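Local coordinates for XAC2610 protein (PDB 4QTQ) that probably serves as an immunity protein that inhibits a peptidoglycan hydrolase linked to a bacteria-killing type IV secretion system, at residues Ile21-Val32 with Leu70-His80. Residues are numbered along the deposited sequence; the frame is centred on the assembly and turned at random. Where two conformers were deposited one is given.
Sequences ISADIGGIAVSV and LYVDSNSTFYH
Phe78 packs against the inner side of the beta hairpin Ile21-Val32, a sheet-on-sheet contact of a beta-sandwich: the axes of strands 21-25 and 78-80 come within 8.4 Å, 22° from parallel, too far for backbone pairing. The hairpin is defined by reciprocal N-H to O bonds in the pairs Ile21-Val32, Ala23-Val30 and Ile25-Ile28, closed by a type I' turn through Gly26 and Gly27. Followed outward, Phe78 first sets CB against Ile25 CG1 at 3.8 Å. Its chi1 of -56° sets CG anti to the carbonyl carbon and sends the ring between Ile25, Val30, Ala23 and Ile21. Ile25 CD1 lies over one face, toward its rim, 4.2 Å from the ring centroid, a CH-pi contact; Thr77 CG2 lies over the opposite face. CE1 then meets Val30 CG1, CE2 meets Ala23 CB, and CZ ends on Ile21 CG2, which sits at the ring edge. Toward strand 70-73, Ile21 CD1 and Val72 CG1 touch tip to tip, and Val32 CG1 lies 3.6 Å from Leu70 CD2. At the turn, the side chains of Ile28 and His80 cross at about a right angle, Ile28 CD1 touching His80 CE1. His80 NE2 is hydrogen-bonded to Glu105 OE2, while ND1 makes a weak, bent bond to Ile25 O, 3.2 Å long with 125° at the hydrogen.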
loop_
_atom_site.group_PDB
_atom_site.type_symbol
_atom_site.label_atom_id
_atom_site.label_comp_id
_atom_site.label_asym_id
_atom_site.label_seq_id
_atom_site.Cartn_x
_atom_site.Cartn_y
_atom_site.Cartn_z
ATOM N N ILE A 21 -13.243 -5.692 -15.308
ATOM C CA ILE A 21 -11.955 -5.352 -15.908
ATOM C C ILE A 21 -11.161 -6.642 -16.005
ATOM O O ILE A 21 -11.315 -7.531 -15.170
ATOM C CB ILE A 21 -11.145 -4.375 -15.024
ATOM C CG1 ILE A 21 -11.771 -2.989 -15.033
ATOM C CG2 ILE A 21 -9.684 -4.290 -15.481
ATOM C CD1 ILE A 21 -11.329 -2.119 -13.880
ATOM N N SER A 22 -10.290 -6.731 -17.010
ATOM C CA SER A 22 -9.408 -7.888 -17.168
ATOM C C SER A 22 -8.107 -7.454 -17.832
ATOM O O SER A 22 -8.125 -6.971 -18.958
ATOM C CB SER A 22 -10.106 -8.958 -18.004
ATOM O OG SER A 22 -9.319 -10.120 -18.084
ATOM N N ALA A 23 -6.987 -7.598 -17.121
ATOM C CA ALA A 23 -5.697 -7.108 -17.617
ATOM C C ALA A 23 -4.584 -8.089 -17.328
ATOM O O ALA A 23 -4.673 -8.868 -16.383
ATOM C CB ALA A 23 -5.372 -5.762 -16.988
ATOM N N ASP A 24 -3.545 -8.051 -18.157
ATOM C CA ASP A 24 -2.313 -8.763 -17.886
ATOM C C ASP A 24 -1.200 -7.755 -17.660
ATOM O O ASP A 24 -0.873 -6.985 -18.556
ATOM C CB ASP A 24 -1.936 -9.691 -19.039
ATOM C CG ASP A 24 -0.807 -10.636 -18.662
ATOM O OD1 ASP A 24 -1.078 -11.622 -17.930
ATOM O OD2 ASP A 24 0.348 -10.391 -19.083
ATOM N N ILE A 25 -0.621 -7.770 -16.464
ATOM C CA ILE A 25 0.394 -6.800 -16.083
ATOM C C ILE A 25 1.673 -7.543 -15.753
ATOM O O ILE A 25 1.792 -8.157 -14.690
ATOM C CB ILE A 25 -0.055 -5.949 -14.871
ATOM C CG1 ILE A 25 -1.514 -5.510 -15.024
ATOM C CG2 ILE A 25 0.823 -4.711 -14.731
ATOM C CD1 ILE A 25 -2.529 -6.423 -14.361
ATOM N N GLY A 26 2.631 -7.501 -16.671
ATOM C CA GLY A 26 3.905 -8.183 -16.470
ATOM C C GLY A 26 3.753 -9.671 -16.213
ATOM O O GLY A 26 4.460 -10.251 -15.376
ATOM N N GLY A 27 2.823 -10.294 -16.933
ATOM C CA GLY A 27 2.643 -11.746 -16.873
ATOM C C GLY A 27 1.772 -12.236 -15.723
ATOM O O GLY A 27 1.618 -13.444 -15.536
ATOM N N ILE A 28 1.220 -11.301 -14.947
ATOM C CA ILE A 28 0.247 -11.624 -13.905
ATOM C C ILE A 28 -1.098 -11.121 -14.387
ATOM O O ILE A 28 -1.232 -9.946 -14.736
ATOM C CB ILE A 28 0.598 -10.947 -12.568
ATOM C CG1 ILE A 28 1.947 -11.462 -12.043
ATOM C CG2 ILE A 28 -0.491 -11.210 -11.533
ATOM C CD1 ILE A 28 2.577 -10.585 -10.980
ATOM N N ALA A 29 -2.089 -12.005 -14.421
ATOM C CA ALA A 29 -3.418 -11.621 -14.895
ATOM C C ALA A 29 -4.224 -11.151 -13.708
ATOM O O ALA A 29 -4.222 -11.798 -12.656
ATOM C CB ALA A 29 -4.111 -12.786 -15.583
ATOM N N VAL A 30 -4.897 -10.017 -13.869
ATOM C CA VAL A 30 -5.727 -9.461 -12.809
ATOM C C VAL A 30 -7.077 -9.063 -13.389
ATOM O O VAL A 30 -7.142 -8.360 -14.410
ATOM C CB VAL A 30 -5.097 -8.215 -12.147
ATOM C CG1 VAL A 30 -5.949 -7.772 -10.960
ATOM C CG2 VAL A 30 -3.671 -8.494 -11.695
ATOM N N SER A 31 -8.141 -9.541 -12.750
ATOM C CA SER A 31 -9.494 -9.156 -13.122
ATOM C C SER A 31 -10.208 -8.546 -11.930
ATOM O O SER A 31 -9.915 -8.876 -10.788
ATOM C CB SER A 31 -10.281 -10.355 -13.661
ATOM O OG SER A 31 -10.463 -11.357 -12.674
ATOM N N VAL A 32 -11.136 -7.647 -12.216
ATOM C CA VAL A 32 -11.949 -6.999 -11.198
ATOM C C VAL A 32 -13.407 -7.228 -11.584
ATOM O O VAL A 32 -13.768 -7.083 -12.752
ATOM C CB VAL A 32 -11.685 -5.473 -11.122
ATOM C CG1 VAL A 32 -12.534 -4.833 -10.024
ATOM C CG2 VAL A 32 -10.209 -5.182 -10.886
ATOM N N LEU A 70 -13.142 -0.905 -2.870
ATOM C CA LEU A 70 -12.139 -0.755 -3.929
ATOM C C LEU A 70 -12.354 0.570 -4.672
ATOM O O LEU A 70 -13.462 0.848 -5.179
ATOM C CB LEU A 70 -12.215 -1.924 -4.924
ATOM C CG LEU A 70 -11.214 -1.896 -6.103
ATOM C CD1 LEU A 70 -9.781 -2.054 -5.632
ATOM C CD2 LEU A 70 -11.535 -2.967 -7.135
ATOM N N TYR A 71 -11.294 1.374 -4.719
ATOM C CA TYR A 71 -11.263 2.605 -5.492
ATOM C C TYR A 71 -10.554 2.309 -6.791
ATOM O O TYR A 71 -9.347 2.077 -6.795
ATOM C CB TYR A 71 -10.532 3.711 -4.737
ATOM C CG TYR A 71 -11.315 4.242 -3.563
ATOM C CD1 TYR A 71 -11.289 3.591 -2.335
ATOM C CD2 TYR A 71 -12.075 5.397 -3.677
ATOM C CE1 TYR A 71 -12.022 4.062 -1.263
ATOM C CE2 TYR A 71 -12.802 5.886 -2.604
ATOM C CZ TYR A 71 -12.778 5.215 -1.405
ATOM O OH TYR A 71 -13.503 5.701 -0.334
ATOM N N VAL A 72 -11.329 2.319 -7.874
ATOM C CA VAL A 72 -10.858 2.020 -9.230
ATOM C C VAL A 72 -10.582 3.318 -9.997
ATOM O O VAL A 72 -11.506 4.018 -10.427
ATOM C CB VAL A 72 -11.908 1.184 -10.002
ATOM C CG1 VAL A 72 -11.427 0.860 -11.415
ATOM C CG2 VAL A 72 -12.227 -0.096 -9.244
ATOM N N ASP A 73 -9.307 3.638 -10.153
ATOM C CA ASP A 73 -8.895 4.825 -10.881
ATOM C C ASP A 73 -8.585 4.394 -12.303
ATOM O O ASP A 73 -7.564 3.736 -12.567
ATOM C CB ASP A 73 -7.679 5.458 -10.203
ATOM C CG ASP A 73 -7.235 6.756 -10.862
ATOM O OD1 ASP A 73 -7.708 7.094 -11.979
ATOM O OD2 ASP A 73 -6.382 7.434 -10.254
ATOM N N SER A 74 -9.473 4.760 -13.223
ATOM C CA SER A 74 -9.308 4.401 -14.624
ATOM C C SER A 74 -8.142 5.136 -15.301
ATOM O O SER A 74 -7.760 4.769 -16.403
ATOM C CB SER A 74 -10.605 4.633 -15.409
ATOM O OG SER A 74 -10.828 6.021 -15.583
ATOM N N ASN A 75 -7.582 6.147 -14.637
ATOM C CA ASN A 75 -6.397 6.866 -15.126
ATOM C C ASN A 75 -5.074 6.427 -14.455
ATOM O O ASN A 75 -3.999 6.922 -14.822
ATOM C CB ASN A 75 -6.628 8.380 -14.965
ATOM C CG ASN A 75 -7.841 8.865 -15.750
ATOM O OD1 ASN A 75 -8.707 9.566 -15.230
ATOM N ND2 ASN A 75 -7.917 8.468 -17.001
ATOM N N SER A 76 -5.157 5.504 -13.485
ATOM C CA SER A 76 -3.976 4.943 -12.813
ATOM C C SER A 76 -4.324 3.604 -12.118
ATOM O O SER A 76 -4.328 3.485 -10.889
ATOM C CB SER A 76 -3.408 5.952 -11.813
ATOM O OG SER A 76 -2.082 5.615 -11.447
ATOM N N THR A 77 -4.596 2.587 -12.917
ATOM C CA THR A 77 -5.272 1.411 -12.403
ATOM C C THR A 77 -4.314 0.374 -11.808
ATOM O O THR A 77 -4.439 0.021 -10.631
ATOM C CB THR A 77 -6.162 0.778 -13.487
ATOM O OG1 THR A 77 -6.858 1.815 -14.196
ATOM C CG2 THR A 77 -7.170 -0.183 -12.857
ATOM N N PHE A 78 -3.349 -0.082 -12.606
ATOM C CA PHE A 78 -2.443 -1.161 -12.195
ATOM C C PHE A 78 -0.990 -0.752 -12.264
ATOM O O PHE A 78 -0.556 -0.085 -13.215
ATOM C CB PHE A 78 -2.594 -2.386 -13.092
ATOM C CG PHE A 78 -3.983 -2.929 -13.161
ATOM C CD1 PHE A 78 -4.481 -3.721 -12.139
ATOM C CD2 PHE A 78 -4.782 -2.690 -14.269
ATOM C CE1 PHE A 78 -5.767 -4.239 -12.205
ATOM C CE2 PHE A 78 -6.058 -3.219 -14.348
ATOM C CZ PHE A 78 -6.551 -3.992 -13.315
ATOM N N TYR A 79 -0.234 -1.192 -11.265
ATOM C CA TYR A 79 1.210 -1.033 -11.255
ATOM C C TYR A 79 1.872 -2.343 -10.821
ATOM O O TYR A 79 1.425 -3.011 -9.882
ATOM C CB TYR A 79 1.609 0.135 -10.354
ATOM C CG TYR A 79 3.098 0.271 -10.101
ATOM C CD1 TYR A 79 3.932 0.974 -10.984
ATOM C CD2 TYR A 79 3.674 -0.306 -8.969
ATOM C CE1 TYR A 79 5.291 1.094 -10.736
ATOM C CE2 TYR A 79 5.024 -0.190 -8.713
ATOM C CZ TYR A 79 5.829 0.506 -9.584
ATOM O OH TYR A 79 7.167 0.588 -9.279
ATOM N N HIS A 80 2.927 -2.711 -11.527
ATOM C CA HIS A 80 3.722 -3.881 -11.206
ATOM C C HIS A 80 5.169 -3.421 -11.155
ATOM O O HIS A 80 5.721 -2.960 -12.149
ATOM C CB HIS A 80 3.489 -4.964 -12.266
ATOM C CG HIS A 80 4.194 -6.262 -11.996
ATOM N ND1 HIS A 80 4.331 -7.238 -12.961
ATOM C CD2 HIS A 80 4.810 -6.740 -10.891
ATOM C CE1 HIS A 80 4.992 -8.266 -12.457
ATOM N NE2 HIS A 80 5.298 -7.987 -11.204
#